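Local coordinates for protein pyrrolidone-carboxylate peptidase (Deinococcus radiodurans R1, PDB 5Z48) that removes pyroglutamate (5-oxoproline) from the N-terminus of peptides, acting as a thiol exopeptidase of the C15 family, at residues T9-F14 and L45-H50. Numbering follows the deposited sequence.
Sequences TGFEPF and LPVEPH. With PCA (pyroglutamic acid), chain I.
The first torsions of Phe14 and Val47 bring their side chains together: Phe14 CG sits between its backbone N and carbonyl carbon (chi1 65°), and Val47 CG1 lies anti to its own N (chi1 -172°), leaving CG2 3.8 Å from Phe14 CB. They stand beyond the C-terminal ends of two neighbouring parallel strands, 5-11 and 38-45, where the pyroglutamate pocket opens. Two bonds flanking Phe11 define the parallel pairing. Leu45 N donates to Gly10 O (2.8 Å, 165° at the hydrogen), and Glu12 N to Leu45 O at 3.1 Å. Past the strands, the inverse gamma turn centred on Val47 brings this side chain to the ligand, with CG2 3.8 Å from PCA CG. Phe11 and Phe14 each present a ring face to that same ligand carbon, while Phe14 CE1 approaches PCA CD at 3.3 Å. Without the aromatic ring at Phe14, as with an alanine here, the lactam is likely to lose the face lying against it and become freer to shift. Phe11 also touches Cys146, probably the catalytic thiol, and its ring edge meets Pro46 O, 3.3 Å from CE1. One water bridges Glu12 OE1 and Val47, accepting from Val47 N at 3.0 Å.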
loop_
_atom_site.group_PDB
_atom_site.type_symbol
_atom_site.label_atom_id
_atom_site.label_comp_id
_atom_site.label_asym_id
_atom_site.label_seq_id
_atom_site.Cartn_x
_atom_site.Cartn_y
_atom_site.Cartn_z
ATOM N N THR B 9 -14.625 4.542 -25.492
ATOM C CA THR B 9 -14.593 3.077 -25.438
ATOM C C THR B 9 -14.412 2.588 -24.004
ATOM O O THR B 9 -13.872 3.292 -23.156
ATOM C CB THR B 9 -13.483 2.491 -26.326
ATOM O OG1 THR B 9 -12.179 2.850 -25.823
ATOM C CG2 THR B 9 -13.583 3.022 -27.736
ATOM N N GLY B 10 -14.900 1.370 -23.754
ATOM C CA GLY B 10 -14.614 0.645 -22.525
ATOM C C GLY B 10 -14.221 -0.775 -22.893
ATOM O O GLY B 10 -14.246 -1.154 -24.058
ATOM N N PHE B 11 -13.839 -1.541 -21.872
ATOM C CA PHE B 11 -13.420 -2.922 -22.075
ATOM C C PHE B 11 -14.379 -3.897 -21.391
ATOM O O PHE B 11 -15.000 -3.575 -20.373
ATOM C CB PHE B 11 -11.983 -3.187 -21.517
ATOM C CG PHE B 11 -10.880 -2.808 -22.441
ATOM C CD1 PHE B 11 -10.535 -3.622 -23.498
ATOM C CD2 PHE B 11 -10.159 -1.618 -22.244
ATOM C CE1 PHE B 11 -9.492 -3.302 -24.352
ATOM C CE2 PHE B 11 -9.084 -1.283 -23.096
ATOM C CZ PHE B 11 -8.760 -2.112 -24.157
ATOM N N GLU B 12 -14.453 -5.127 -21.932
ATOM C CA GLU B 12 -15.184 -6.257 -21.308
ATOM C C GLU B 12 -14.533 -6.724 -19.996
ATOM O O GLU B 12 -13.377 -6.397 -19.704
ATOM C CB GLU B 12 -15.238 -7.428 -22.271
ATOM C CG GLU B 12 -15.883 -7.095 -23.594
ATOM C CD GLU B 12 -15.856 -8.263 -24.578
ATOM O OE1 GLU B 12 -15.348 -9.356 -24.249
ATOM O OE2 GLU B 12 -16.310 -8.051 -25.724
ATOM N N PRO B 13 -15.250 -7.523 -19.187
ATOM C CA PRO B 13 -14.607 -8.134 -18.012
ATOM C C PRO B 13 -13.447 -9.020 -18.439
ATOM O O PRO B 13 -13.404 -9.537 -19.557
ATOM C CB PRO B 13 -15.723 -8.961 -17.366
ATOM C CG PRO B 13 -17.017 -8.334 -17.888
ATOM C CD PRO B 13 -16.669 -7.910 -19.302
ATOM N N PHE B 14 -12.496 -9.191 -17.523
ATOM C CA PHE B 14 -11.308 -9.979 -17.790
ATOM C C PHE B 14 -10.778 -10.480 -16.458
ATOM O O PHE B 14 -11.198 -10.021 -15.386
ATOM C CB PHE B 14 -10.229 -9.146 -18.525
ATOM C CG PHE B 14 -9.692 -8.028 -17.698
ATOM C CD1 PHE B 14 -10.452 -6.878 -17.513
ATOM C CD2 PHE B 14 -8.465 -8.153 -17.055
ATOM C CE1 PHE B 14 -9.970 -5.827 -16.727
ATOM C CE2 PHE B 14 -7.964 -7.115 -16.250
ATOM C CZ PHE B 14 -8.740 -5.960 -16.079
ATOM N N LEU B 45 -14.631 -2.825 -26.300
ATOM C CA LEU B 45 -13.521 -3.572 -26.877
ATOM C C LEU B 45 -13.261 -4.878 -26.121
ATOM O O LEU B 45 -13.411 -4.943 -24.888
ATOM C CB LEU B 45 -12.245 -2.723 -26.823
ATOM C CG LEU B 45 -12.373 -1.363 -27.557
ATOM C CD1 LEU B 45 -11.098 -0.517 -27.374
ATOM C CD2 LEU B 45 -12.597 -1.530 -29.052
ATOM N N PRO B 46 -12.822 -5.923 -26.824
ATOM C CA PRO B 46 -12.405 -7.143 -26.131
ATOM C C PRO B 46 -11.042 -6.949 -25.475
ATOM O O PRO B 46 -10.223 -6.133 -25.907
ATOM C CB PRO B 46 -12.319 -8.173 -27.259
ATOM C CG PRO B 46 -11.876 -7.303 -28.458
ATOM C CD PRO B 46 -12.624 -5.995 -28.277
ATOM N N VAL B 47 -10.789 -7.736 -24.417
ATOM C CA VAL B 47 -9.485 -7.683 -23.728
ATOM C C VAL B 47 -8.560 -8.680 -24.408
ATOM O O VAL B 47 -8.239 -9.746 -23.866
ATOM C CB VAL B 47 -9.623 -7.949 -22.222
ATOM C CG1 VAL B 47 -8.299 -7.692 -21.528
ATOM C CG2 VAL B 47 -10.607 -6.974 -21.630
ATOM N N GLU B 48 -8.145 -8.347 -25.620
ATOM C CA GLU B 48 -7.278 -9.189 -26.424
ATOM C C GLU B 48 -6.750 -8.243 -27.490
ATOM O O GLU B 48 -7.577 -7.622 -28.192
ATOM C CB GLU B 48 -8.056 -10.363 -27.042
ATOM C CG GLU B 48 -7.164 -11.421 -27.729
ATOM C CD GLU B 48 -6.692 -10.932 -29.085
ATOM O OE1 GLU B 48 -5.467 -10.767 -29.259
ATOM O OE2 GLU B 48 -7.568 -10.680 -29.963
ATOM N N PRO B 49 -5.426 -8.068 -27.620
ATOM C CA PRO B 49 -4.918 -6.923 -28.410
ATOM C C PRO B 49 -5.202 -6.984 -29.895
ATOM O O PRO B 49 -5.499 -5.934 -30.477
ATOM C CB PRO B 49 -3.403 -6.934 -28.151
ATOM C CG PRO B 49 -3.123 -8.377 -27.706
ATOM C CD PRO B 49 -4.335 -8.779 -26.920
ATOM N N HIS B 50 -5.130 -8.155 -30.525
ATOM C CA HIS B 50 -5.352 -8.196 -31.969
ATOM C C HIS B 50 -6.771 -7.773 -32.302
ATOM O O HIS B 50 -6.989 -6.904 -33.160
ATOM C CB HIS B 50 -5.045 -9.582 -32.506
ATOM C CG HIS B 50 -3.618 -9.967 -32.296
ATOM N ND1 HIS B 50 -2.575 -9.157 -32.693
ATOM C CD2 HIS B 50 -3.056 -11.030 -31.673
ATOM C CE1 HIS B 50 -1.430 -9.727 -32.364
ATOM N NE2 HIS B 50 -1.691 -10.865 -31.747
HETATM N N PCA I . -7.938 -3.045 -17.747
HETATM C CA PCA I . -6.836 -3.819 -18.308
HETATM C CB PCA I . -7.331 -4.449 -19.620
HETATM C CG PCA I . -8.826 -4.156 -19.747
HETATM C CD PCA I . -9.092 -3.234 -18.585
HETATM O OE PCA I . -10.203 -2.725 -18.398
HETATM C C PCA I . -5.585 -2.930 -18.450
HETATM O O PCA I . -4.749 -3.084 -19.347
HETATM O OXT PCA I . -5.397 -1.967 -17.654
HETATM O O HOH W 1 -12.869 -9.891 -24.223
#